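Local coordinates for DUF4627 domain-containing protein (Bacteroides thetaiotaomicron, PDB 3SEE) that is of unknown function but probably binds sugars through a beta sandwich resembling galactose-binding domains, at residues A[96-101]-A[107-112]; A[172-175]-A[180-183]; A[23-26]-A[30-33]; A[45-50]-A[77-82]. All coordinates share one frame; numbering follows the deposited sequence. Where two conformers were deposited one is given.

How the contacts relate
Contacts 1 and 4 are the buried pair: each packs a strand of the antiparallel sheet against one of the mixed sheet across the sandwich interior, by apolar contact and without a hydrogen bond across it. They touch through Tyr112, whose OH lies 3.4 Å from Phe80 CE1. Contact 4 differs in carrying a sodium ion on its outer side. Contacts 2 and 3 lie nearer the surface, their centres about 18 Å and 15 Å from the chain centre. Contact 3 closes a loop at an edge of the mixed sheet by carbon packing, whereas contact 2 closes a loop at the other sheet's edge with one direct amide hydrogen bond and a water bridge.

Contact 1: A[96-101]-A[107-112]; sequences LTFYAK and TPVSVY
Leu96, Phe98 and Ala100 of strand 93-102 face Val109 and Val111 of strand 108-115 across the interior of the beta sandwich that makes up this galactose-binding domain-like fold. The strands belong to different sheets: the axes of segments 96-101 and 108-112 come no nearer than 8.8 Å, their directions differ by 150°, and no hydrogen bond joins them, which identifies sheet-on-sheet packing through side chains. Phe98 supplies the central element. Its CG sits between its own backbone N and carbonyl carbon (chi1 57°), a torsion that presents the rim of the ring, not a face, to the two valines. In the one of two deposited Val111 conformers described here, Val111 CG2 lies in the ring plane at this edge, 3.6 Å from Phe98 CE1, while Val109 CG2 approaches the other side of the rim at 3.9 Å from Phe98 CE2. Phe98 CZ is thus placed between the two methyls, 4.0 Å from each CG2. Replacing Phe98 with an alanine would remove this rim and is likely to leave both valine methyls bordering a gap between the sheets. Leu96 and Val111 instead meet tip to tip; the 3.5 Å between Leu96 CD2 and Val111 CG1 looks tight, but with two conformers the strain is doubtful. Around these residues, Val162 of strand 160-167 packs on Phe98, Ala100 and Val109, and Ile203 and Val217 also touch Phe98. With Val109 chi1 at 64°, CG2 is anti to the backbone N and meets the ring, and the other branch turns to Ala100, CG1 lying 4.3 Å from Ala100 CB.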
loop_
_atom_site.group_PDB
_atom_site.type_symbol
_atom_site.label_atom_id
_atom_site.label_comp_id
_atom_site.label_asym_id
_atom_site.label_seq_id
_atom_site.Cartn_x
_atom_site.Cartn_y
_atom_site.Cartn_z
ATOM N N LEU A 96 9.958 -1.363 -3.473
ATOM C CA LEU A 96 9.305 -1.695 -2.218
ATOM C C LEU A 96 9.332 -3.203 -2.062
ATOM O O LEU A 96 8.905 -3.928 -2.962
ATOM C CB LEU A 96 7.853 -1.236 -2.204
ATOM C CG LEU A 96 7.179 -1.509 -0.821
ATOM C CD1 LEU A 96 7.579 -0.506 0.244
ATOM C CD2 LEU A 96 5.697 -1.629 -0.829
ATOM N N THR A 97 9.878 -3.682 -0.960
ATOM C CA THR A 97 10.003 -5.123 -0.660
ATOM C C THR A 97 9.465 -5.388 0.724
ATOM O O THR A 97 9.633 -4.551 1.620
ATOM C CB THR A 97 11.459 -5.690 -0.669
ATOM O OG1 THR A 97 12.203 -5.255 0.469
ATOM C CG2 THR A 97 12.194 -5.320 -1.937
ATOM N N PHE A 98 8.871 -6.553 0.910
ATOM C CA PHE A 98 8.508 -7.020 2.244
ATOM C C PHE A 98 8.257 -8.508 2.194
ATOM O O PHE A 98 8.329 -9.118 1.143
ATOM C CB PHE A 98 7.311 -6.262 2.834
ATOM C CG PHE A 98 6.059 -6.308 2.002
ATOM C CD1 PHE A 98 5.845 -5.375 0.996
ATOM C CD2 PHE A 98 5.078 -7.260 2.227
ATOM C CE1 PHE A 98 4.698 -5.395 0.225
ATOM C CE2 PHE A 98 3.924 -7.267 1.467
ATOM C CZ PHE A 98 3.732 -6.329 0.467
ATOM N N TYR A 99 8.038 -9.116 3.342
ATOM C CA TYR A 99 7.691 -10.519 3.415
ATOM C C TYR A 99 6.255 -10.643 3.920
ATOM O O TYR A 99 5.803 -9.858 4.768
ATOM C CB TYR A 99 8.658 -11.296 4.320
ATOM C CG TYR A 99 9.980 -11.503 3.628
ATOM C CD1 TYR A 99 10.937 -10.515 3.607
ATOM C CD2 TYR A 99 10.237 -12.669 2.926
ATOM C CE1 TYR A 99 12.138 -10.695 2.879
ATOM C CE2 TYR A 99 11.418 -12.869 2.227
ATOM C CZ TYR A 99 12.354 -11.877 2.207
ATOM O OH TYR A 99 13.548 -12.049 1.496
ATOM N N ALA A 100 5.524 -11.593 3.360
ATOM C CA ALA A 100 4.141 -11.828 3.691
ATOM C C ALA A 100 3.890 -13.309 3.856
ATOM O O ALA A 100 4.528 -14.130 3.221
ATOM C CB ALA A 100 3.223 -11.249 2.599
ATOM N N LYS A 101 2.888 -13.604 4.671
ATOM C CA LYS A 101 2.477 -14.972 5.011
ATOM C C LYS A 101 0.952 -15.001 4.961
ATOM O O LYS A 101 0.341 -14.135 5.582
ATOM C CB LYS A 101 2.979 -15.286 6.447
ATOM C CG LYS A 101 3.082 -16.763 6.816
ATOM C CD LYS A 101 3.732 -16.920 8.184
ATOM C CE LYS A 101 3.298 -18.196 8.890
ATOM N NZ LYS A 101 1.943 -18.088 9.483
ATOM N N THR A 107 -3.818 -16.316 -1.626
ATOM C CA THR A 107 -4.289 -15.030 -1.098
ATOM C C THR A 107 -3.415 -13.902 -1.610
ATOM O O THR A 107 -2.210 -13.976 -1.506
ATOM C CB THR A 107 -4.230 -15.042 0.436
ATOM O OG1 THR A 107 -5.043 -16.100 0.944
ATOM C CG2 THR A 107 -4.775 -13.744 1.027
ATOM N N PRO A 108 -4.024 -12.841 -2.165
ATOM C CA PRO A 108 -3.197 -11.710 -2.599
ATOM C C PRO A 108 -2.816 -10.742 -1.498
ATOM O O PRO A 108 -3.558 -10.530 -0.547
ATOM C CB PRO A 108 -4.088 -11.010 -3.613
ATOM C CG PRO A 108 -5.458 -11.360 -3.209
ATOM C CD PRO A 108 -5.434 -12.698 -2.539
ATOM N N VAL A 109 -1.659 -10.126 -1.683
ATOM C CA VAL A 109 -1.248 -8.966 -0.916
ATOM C C VAL A 109 -0.921 -7.860 -1.910
ATOM O O VAL A 109 -0.519 -8.127 -3.038
ATOM C CB VAL A 109 -0.059 -9.310 -0.008
ATOM C CG1 VAL A 109 1.180 -9.696 -0.796
ATOM C CG2 VAL A 109 0.198 -8.205 1.005
ATOM N N SER A 110 -1.100 -6.621 -1.477
ATOM C CA SER A 110 -1.155 -5.493 -2.376
ATOM C C SER A 110 -0.490 -4.266 -1.801
ATOM O O SER A 110 -0.341 -4.132 -0.590
ATOM C CB SER A 110 -2.607 -5.180 -2.699
ATOM O OG SER A 110 -3.308 -6.355 -3.123
ATOM N N VAL A 111 -0.153 -3.354 -2.696
ATOM C CA VAL A 111 0.580 -2.129 -2.395
ATOM C C VAL A 111 0.054 -0.984 -3.255
ATOM O O VAL A 111 -0.227 -1.201 -4.440
ATOM C CB VAL A 111 2.052 -2.300 -2.849
ATOM C CG1 VAL A 111 2.843 -0.998 -2.682
ATOM C CG2 VAL A 111 2.687 -3.451 -2.109
ATOM N N TYR A 112 0.039 0.237 -2.738
ATOM C CA TYR A 112 0.031 1.443 -3.552
ATOM C C TYR A 112 0.758 2.535 -2.759
ATOM O O TYR A 112 0.987 2.395 -1.552
ATOM C CB TYR A 112 -1.381 1.866 -4.000
ATOM C CG TYR A 112 -2.368 2.217 -2.909
ATOM C CD1 TYR A 112 -2.319 3.445 -2.266
ATOM C CD2 TYR A 112 -3.331 1.310 -2.503
ATOM C CE1 TYR A 112 -3.218 3.773 -1.272
ATOM C CE2 TYR A 112 -4.232 1.627 -1.496
ATOM C CZ TYR A 112 -4.175 2.868 -0.889
ATOM O OH TYR A 112 -5.054 3.221 0.118
#

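Contact 2: A[172-175]-A[180-183]; sequences VNAI and SNPA
The backbones of Asn173-Ala174 and Asn181-Ala183 stay well apart, with CA atoms 8.4 Å from each other at Asn173 and Ala183, so side chains and a water bridge them. The setting is the long loop of a beta hairpin, between strands 170-172 and 186-188 at the edge of the antiparallel sheet, and its far limb contains an Asx turn. The direct bond across the loop runs from Asn173 ND2 to Ala183 O, 3.0 Å long and nearly straight, with an N-H...O angle of 177°. The acceptor lies in the amide plane of Asn173, whereas ND2 is tilted 23° from the carbonyl plane of Ala183. The same amide has a second grip, since Asn173 OD1 accepts from Glu185 N; both ends of the flat group are held, which fixes its rotation. A leucine in place of Asn173 would probably leave Ala183 O and Glu185 N without these amide mates and the loop limb less firmly tied. The Asn181 side chain extends toward the first limb, and its ND2 packs 3.4 Å from Ala174 CB. That nitrogen also bonds to Ser176 OG and gives a hydrogen bond to water 1, with Asn181 ND2 to water oxygen 3.1 Å. The water in turn makes a weak bond to Asn173 O, completing a second, looser link between the limbs. The other end of the Asn181 amide closes the Asx turn: Ala183 N donates to Asn181 OD1 at 3.0 Å, from 48° out of the carbonyl plane.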
loop_
_atom_site.group_PDB
_atom_site.type_symbol
_atom_site.label_atom_id
_atom_site.label_comp_id
_atom_site.label_asym_id
_atom_site.label_seq_id
_atom_site.Cartn_x
_atom_site.Cartn_y
_atom_site.Cartn_z
ATOM N N VAL A 172 -0.147 8.446 -11.765
ATOM C CA VAL A 172 -1.417 8.115 -12.363
ATOM C C VAL A 172 -2.540 8.751 -11.513
ATOM O O VAL A 172 -2.430 8.849 -10.290
ATOM C CB VAL A 172 -1.502 6.576 -12.588
ATOM C CG1 VAL A 172 -1.369 5.776 -11.298
ATOM C CG2 VAL A 172 -2.728 6.174 -13.374
ATOM N N ASN A 173 -3.595 9.214 -12.172
ATOM C CA ASN A 173 -4.647 9.986 -11.550
ATOM C C ASN A 173 -5.835 9.146 -11.097
ATOM O O ASN A 173 -6.891 9.681 -10.780
ATOM C CB ASN A 173 -5.110 11.115 -12.489
ATOM C CG ASN A 173 -5.914 10.584 -13.642
ATOM O OD1 ASN A 173 -5.931 9.373 -13.874
ATOM N ND2 ASN A 173 -6.580 11.456 -14.383
ATOM N N ALA A 174 -5.651 7.828 -10.991
ATOM C CA ALA A 174 -6.717 6.937 -10.534
ATOM C C ALA A 174 -6.124 5.589 -10.225
ATOM O O ALA A 174 -5.059 5.236 -10.727
ATOM C CB ALA A 174 -7.833 6.810 -11.586
ATOM N N ILE A 175 -6.838 4.827 -9.404
ATOM C CA ILE A 175 -6.479 3.459 -9.103
ATOM C C ILE A 175 -7.161 2.459 -10.036
ATOM O O ILE A 175 -6.794 1.288 -10.100
ATOM C CB ILE A 175 -6.798 3.141 -7.617
ATOM C CG1 ILE A 175 -5.986 1.963 -7.078
ATOM C CG2 ILE A 175 -8.293 2.931 -7.417
ATOM C CD1 ILE A 175 -6.022 1.830 -5.550
ATOM N N SER A 180 -11.890 0.760 -17.695
ATOM C CA SER A 180 -13.023 1.232 -16.909
ATOM C C SER A 180 -13.116 2.756 -16.826
ATOM O O SER A 180 -14.137 3.264 -16.381
ATOM C CB SER A 180 -12.934 0.700 -15.484
ATOM O OG SER A 180 -11.968 1.426 -14.738
ATOM N N ASN A 181 -12.075 3.474 -17.246
ATOM C CA ASN A 181 -11.907 4.883 -16.902
ATOM C C ASN A 181 -11.298 5.691 -18.030
ATOM O O ASN A 181 -10.095 5.862 -18.102
ATOM C CB ASN A 181 -11.079 5.023 -15.626
ATOM C CG ASN A 181 -10.947 6.446 -15.165
ATOM O OD1 ASN A 181 -11.560 7.367 -15.728
ATOM N ND2 ASN A 181 -10.151 6.642 -14.124
ATOM N N PRO A 182 -12.150 6.264 -18.904
ATOM C CA PRO A 182 -11.629 7.087 -20.005
ATOM C C PRO A 182 -10.910 8.349 -19.590
ATOM O O PRO A 182 -10.272 8.996 -20.411
ATOM C CB PRO A 182 -12.881 7.435 -20.815
ATOM C CG PRO A 182 -13.833 6.318 -20.541
ATOM C CD PRO A 182 -13.577 5.941 -19.085
ATOM N N ALA A 183 -11.008 8.709 -18.312
ATOM C CA ALA A 183 -10.311 9.871 -17.752
ATOM C C ALA A 183 -8.948 9.533 -17.149
ATOM O O ALA A 183 -8.247 10.425 -16.680
ATOM C CB ALA A 183 -11.191 10.558 -16.685
HETATM O O HOH W 1 -9.145 9.452 -13.211
#

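Contact 3: A[23-26]-A[30-33]; sequences NKVT and KATA
Val25 meets the backbone of Ala31 with a single methyl: Val25 CG1 lies 3.8 Å from Ala31 CA and 4.0 Å from Ala31 N. The same methyl is 4.2 Å from Ala31 CB and equally far from Lys30 C, so it rests against the junction of Lys30 and Ala31 more than against a side chain. The torsion accounts for this, because CG1 is anti to the carbonyl carbon of Val25 (chi1 -62°) and projects toward the returning chain. Next to it, Thr26 and Lys30 cross obliquely. Thr26 OG1 lies 3.8 Å from Lys30 CE and 3.9 Å from Lys30 CD, van der Waals contact with the aliphatic chain, and the bend at the last torsion of the lysine turns NZ away from the threonine hydroxyl. Both residues also touch a crystal neighbour, so the lattice may influence their pose. The segments flank a short loop at the border of the mixed sheet of the beta sandwich: strand 24-25 is its weakly bonded outermost strand, running parallel to strand 36-40, and the chain turns back through Lys30 before entering that neighbour. Farther out, Phe37 of strand 36-40 packs on both Val25 and Ala31, while backbone hydrogen bonds tie Asn23 and Val25 to Ile38. Two side-chain bonds hold the loop's main chain, Asn41 ND2 to Thr26 O and Arg84 NH1 to Ala31 O.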
loop_
_atom_site.group_PDB
_atom_site.type_symbol
_atom_site.label_atom_id
_atom_site.label_comp_id
_atom_site.label_asym_id
_atom_site.label_seq_id
_atom_site.Cartn_x
_atom_site.Cartn_y
_atom_site.Cartn_z
ATOM N N ASN A 23 -1.118 2.659 16.764
ATOM C CA ASN A 23 -1.747 3.915 16.336
ATOM C C ASN A 23 -2.658 3.761 15.140
ATOM O O ASN A 23 -2.287 3.300 14.085
ATOM C CB ASN A 23 -0.753 5.001 16.025
ATOM C CG ASN A 23 -0.066 5.527 17.259
ATOM O OD1 ASN A 23 -0.576 5.417 18.386
ATOM N ND2 ASN A 23 1.075 6.130 17.050
ATOM N N LYS A 24 -3.897 4.146 15.368
ATOM C CA LYS A 24 -4.929 4.157 14.372
ATOM C C LYS A 24 -5.231 5.588 13.996
ATOM O O LYS A 24 -5.307 6.457 14.870
ATOM C CB LYS A 24 -6.163 3.519 14.986
ATOM C CG LYS A 24 -7.327 3.419 14.114
ATOM C CD LYS A 24 -8.249 2.314 14.630
ATOM C CE LYS A 24 -9.006 1.797 13.462
ATOM N NZ LYS A 24 -10.203 2.517 13.246
ATOM N N VAL A 25 -5.442 5.845 12.712
ATOM C CA VAL A 25 -5.930 7.135 12.263
ATOM C C VAL A 25 -7.180 6.913 11.451
ATOM O O VAL A 25 -7.341 5.822 10.890
ATOM C CB VAL A 25 -4.884 7.933 11.436
ATOM C CG1 VAL A 25 -3.637 8.250 12.288
ATOM C CG2 VAL A 25 -4.490 7.202 10.162
ATOM N N THR A 26 -8.009 7.951 11.327
ATOM C CA THR A 26 -9.187 7.886 10.481
ATOM C C THR A 26 -8.934 8.432 9.087
ATOM O O THR A 26 -9.737 8.223 8.199
ATOM C CB THR A 26 -10.360 8.611 11.127
ATOM O OG1 THR A 26 -9.978 9.960 11.325
ATOM C CG2 THR A 26 -10.759 7.937 12.449
ATOM N N LYS A 30 -3.834 12.720 9.008
ATOM C CA LYS A 30 -3.586 12.894 10.441
ATOM C C LYS A 30 -2.477 12.024 10.973
ATOM O O LYS A 30 -2.142 12.133 12.140
ATOM C CB LYS A 30 -4.869 12.569 11.211
ATOM C CG LYS A 30 -6.056 13.452 10.853
ATOM C CD LYS A 30 -7.338 12.864 11.483
ATOM C CE LYS A 30 -8.595 13.534 11.031
ATOM N NZ LYS A 30 -8.611 14.905 11.544
ATOM N N ALA A 31 -1.892 11.177 10.133
ATOM C CA ALA A 31 -0.845 10.282 10.597
ATOM C C ALA A 31 0.470 11.022 10.818
ATOM O O ALA A 31 0.831 11.889 10.031
ATOM C CB ALA A 31 -0.620 9.170 9.586
ATOM N N THR A 32 1.183 10.663 11.873
ATOM C CA THR A 32 2.543 11.130 12.100
ATOM C C THR A 32 3.462 10.392 11.141
ATOM O O THR A 32 3.427 9.164 11.045
ATOM C CB THR A 32 2.971 10.807 13.542
ATOM O OG1 THR A 32 2.016 11.384 14.441
ATOM C CG2 THR A 32 4.379 11.337 13.823
ATOM N N ALA A 33 4.281 11.133 10.410
ATOM C CA ALA A 33 5.198 10.530 9.468
ATOM C C ALA A 33 6.286 9.756 10.167
ATOM O O ALA A 33 6.618 10.009 11.318
ATOM C CB ALA A 33 5.797 11.588 8.554
#

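Contact 4: A[45-50]-A[77-82]; sequences GVTTIA and YKAFLG. With NA (sodium ion), chain B.
Ile49 extends lengthwise toward the backbone of Ala79 and Phe80, and Thr47 turns a methyl to Ala79. With CG1 anti to the carbonyl carbon (chi1 -61°) and the chain continuing extended, Ile49 brings CD1 to 3.7 Å from Phe80 N and 4.1 Å from Ala79 C. The methyl therefore presses on the peptide link between those two residues and not on the ring of Phe80, a residue whose CB is directed away from segment 45-50. Beside it, Thr47 CG2 and Ala79 CB meet at 4.0 Å, methyl to methyl, in the one of two deposited Thr47 conformers described here. In that conformer Thr47 OG1 is anti to the backbone N and hydrogen-bonds with Asn67, which leaves the methyl to the apolar contact. No hydrogen bond crosses between the segments, as expected of strands from opposite sheets of the sandwich: strand 48-53 is an outermost strand of the antiparallel sheet, and strand 79-85 runs within the mixed one. Ile65 touches both Thr47 and Ile49, and Ile38 adds to the cover of Ile49. Thr48 points the other way, to a sodium ion. Its OG1 binds the sodium at 2.4 Å and Thr47 O does so at 2.4 Å, with water 2 at 2.5 Å and water 3 at 2.4 Å from the ion; Asn40 ND2 also bonds to Thr47 O. All four ligand atoms belong to neutral groups, without a carboxylate, which is consistent with a modest hold on a monovalent cation, while the inward-facing methyls of the same segment join the sheets by packing alone.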
loop_
_atom_site.group_PDB
_atom_site.type_symbol
_atom_site.label_atom_id
_atom_site.label_comp_id
_atom_site.label_asym_id
_atom_site.label_seq_id
_atom_site.Cartn_x
_atom_site.Cartn_y
_atom_site.Cartn_z
ATOM N N GLY A 45 -16.238 -4.954 12.871
ATOM C CA GLY A 45 -16.298 -6.394 12.727
ATOM C C GLY A 45 -15.815 -6.956 11.414
ATOM O O GLY A 45 -15.641 -8.170 11.297
ATOM N N VAL A 46 -15.559 -6.111 10.412
ATOM C CA VAL A 46 -15.156 -6.593 9.089
ATOM C C VAL A 46 -13.712 -7.101 9.058
ATOM O O VAL A 46 -13.450 -8.203 8.554
ATOM C CB VAL A 46 -15.374 -5.488 8.038
ATOM C CG1 VAL A 46 -14.706 -5.843 6.684
ATOM C CG2 VAL A 46 -16.893 -5.244 7.812
ATOM N N THR A 47 -12.778 -6.310 9.582
ATOM C CA THR A 47 -11.378 -6.700 9.591
ATOM C C THR A 47 -10.723 -6.235 10.882
ATOM O O THR A 47 -11.209 -5.320 11.561
ATOM C CB THR A 47 -10.638 -6.197 8.306
ATOM O OG1 THR A 47 -9.254 -6.593 8.350
ATOM C CG2 THR A 47 -10.738 -4.695 8.152
ATOM N N THR A 48 -9.623 -6.887 11.233
ATOM C CA THR A 48 -8.786 -6.445 12.341
ATOM C C THR A 48 -7.358 -6.406 11.847
ATOM O O THR A 48 -6.864 -7.393 11.292
ATOM C CB THR A 48 -8.891 -7.414 13.522
ATOM O OG1 THR A 48 -10.254 -7.408 13.977
ATOM C CG2 THR A 48 -7.957 -7.034 14.681
ATOM N N ILE A 49 -6.707 -5.260 12.027
ATOM C CA ILE A 49 -5.307 -5.084 11.689
ATOM C C ILE A 49 -4.581 -4.819 13.000
ATOM O O ILE A 49 -4.920 -3.852 13.688
ATOM C CB ILE A 49 -5.116 -3.912 10.695
ATOM C CG1 ILE A 49 -5.860 -4.192 9.390
ATOM C CG2 ILE A 49 -3.633 -3.677 10.423
ATOM C CD1 ILE A 49 -5.839 -3.075 8.358
ATOM N N ALA A 50 -3.592 -5.643 13.327
ATOM C CA ALA A 50 -2.947 -5.565 14.617
ATOM C C ALA A 50 -1.528 -6.091 14.563
ATOM O O ALA A 50 -1.191 -6.960 13.746
ATOM C CB ALA A 50 -3.738 -6.341 15.701
ATOM N N TYR A 77 -9.346 2.167 0.078
ATOM C CA TYR A 77 -9.171 3.421 0.809
ATOM C C TYR A 77 -9.635 3.336 2.263
ATOM O O TYR A 77 -9.589 4.336 2.977
ATOM C CB TYR A 77 -9.846 4.598 0.073
ATOM C CG TYR A 77 -11.333 4.460 -0.112
ATOM C CD1 TYR A 77 -12.241 4.936 0.828
ATOM C CD2 TYR A 77 -11.846 3.874 -1.242
ATOM C CE1 TYR A 77 -13.620 4.806 0.639
ATOM C CE2 TYR A 77 -13.219 3.739 -1.439
ATOM C CZ TYR A 77 -14.099 4.207 -0.500
ATOM O OH TYR A 77 -15.479 4.079 -0.695
ATOM N N LYS A 78 -10.095 2.165 2.698
ATOM C CA LYS A 78 -10.612 2.007 4.061
ATOM C C LYS A 78 -9.726 1.206 5.003
ATOM O O LYS A 78 -9.685 1.523 6.178
ATOM C CB LYS A 78 -12.004 1.386 4.070
ATOM C CG LYS A 78 -13.061 2.222 3.369
ATOM C CD LYS A 78 -14.438 1.598 3.555
ATOM C CE LYS A 78 -15.452 2.293 2.701
ATOM N NZ LYS A 78 -16.802 1.645 2.896
ATOM N N ALA A 79 -9.079 0.136 4.527
ATOM C CA ALA A 79 -8.384 -0.789 5.441
ATOM C C ALA A 79 -6.995 -1.119 4.894
ATOM O O ALA A 79 -6.860 -1.804 3.866
ATOM C CB ALA A 79 -9.200 -2.057 5.636
ATOM N N PHE A 80 -5.964 -0.676 5.600
ATOM C CA PHE A 80 -4.603 -0.917 5.182
ATOM C C PHE A 80 -3.630 -0.563 6.299
ATOM O O PHE A 80 -3.979 0.165 7.229
ATOM C CB PHE A 80 -4.240 -0.169 3.874
ATOM C CG PHE A 80 -4.469 1.304 3.905
ATOM C CD1 PHE A 80 -5.677 1.852 3.501
ATOM C CD2 PHE A 80 -3.440 2.166 4.228
ATOM C CE1 PHE A 80 -5.855 3.236 3.474
ATOM C CE2 PHE A 80 -3.632 3.543 4.200
ATOM C CZ PHE A 80 -4.825 4.068 3.813
ATOM N N LEU A 81 -2.409 -1.093 6.178
ATOM C CA LEU A 81 -1.264 -0.689 6.954
ATOM C C LEU A 81 -0.543 0.413 6.200
ATOM O O LEU A 81 -0.239 0.232 5.029
ATOM C CB LEU A 81 -0.373 -1.910 7.122
ATOM C CG LEU A 81 0.984 -1.674 7.778
ATOM C CD1 LEU A 81 0.829 -1.283 9.255
ATOM C CD2 LEU A 81 1.901 -2.886 7.596
ATOM N N GLY A 82 -0.312 1.537 6.854
ATOM C CA GLY A 82 0.275 2.670 6.170
ATOM C C GLY A 82 1.509 3.256 6.829
ATOM O O GLY A 82 1.704 3.128 8.044
HETATM NA NA NA B . -12.035 -5.852 13.721
HETATM O O HOH W 2 -13.014 -7.871 12.740
HETATM O O HOH W 3 -13.246 -6.330 15.677
#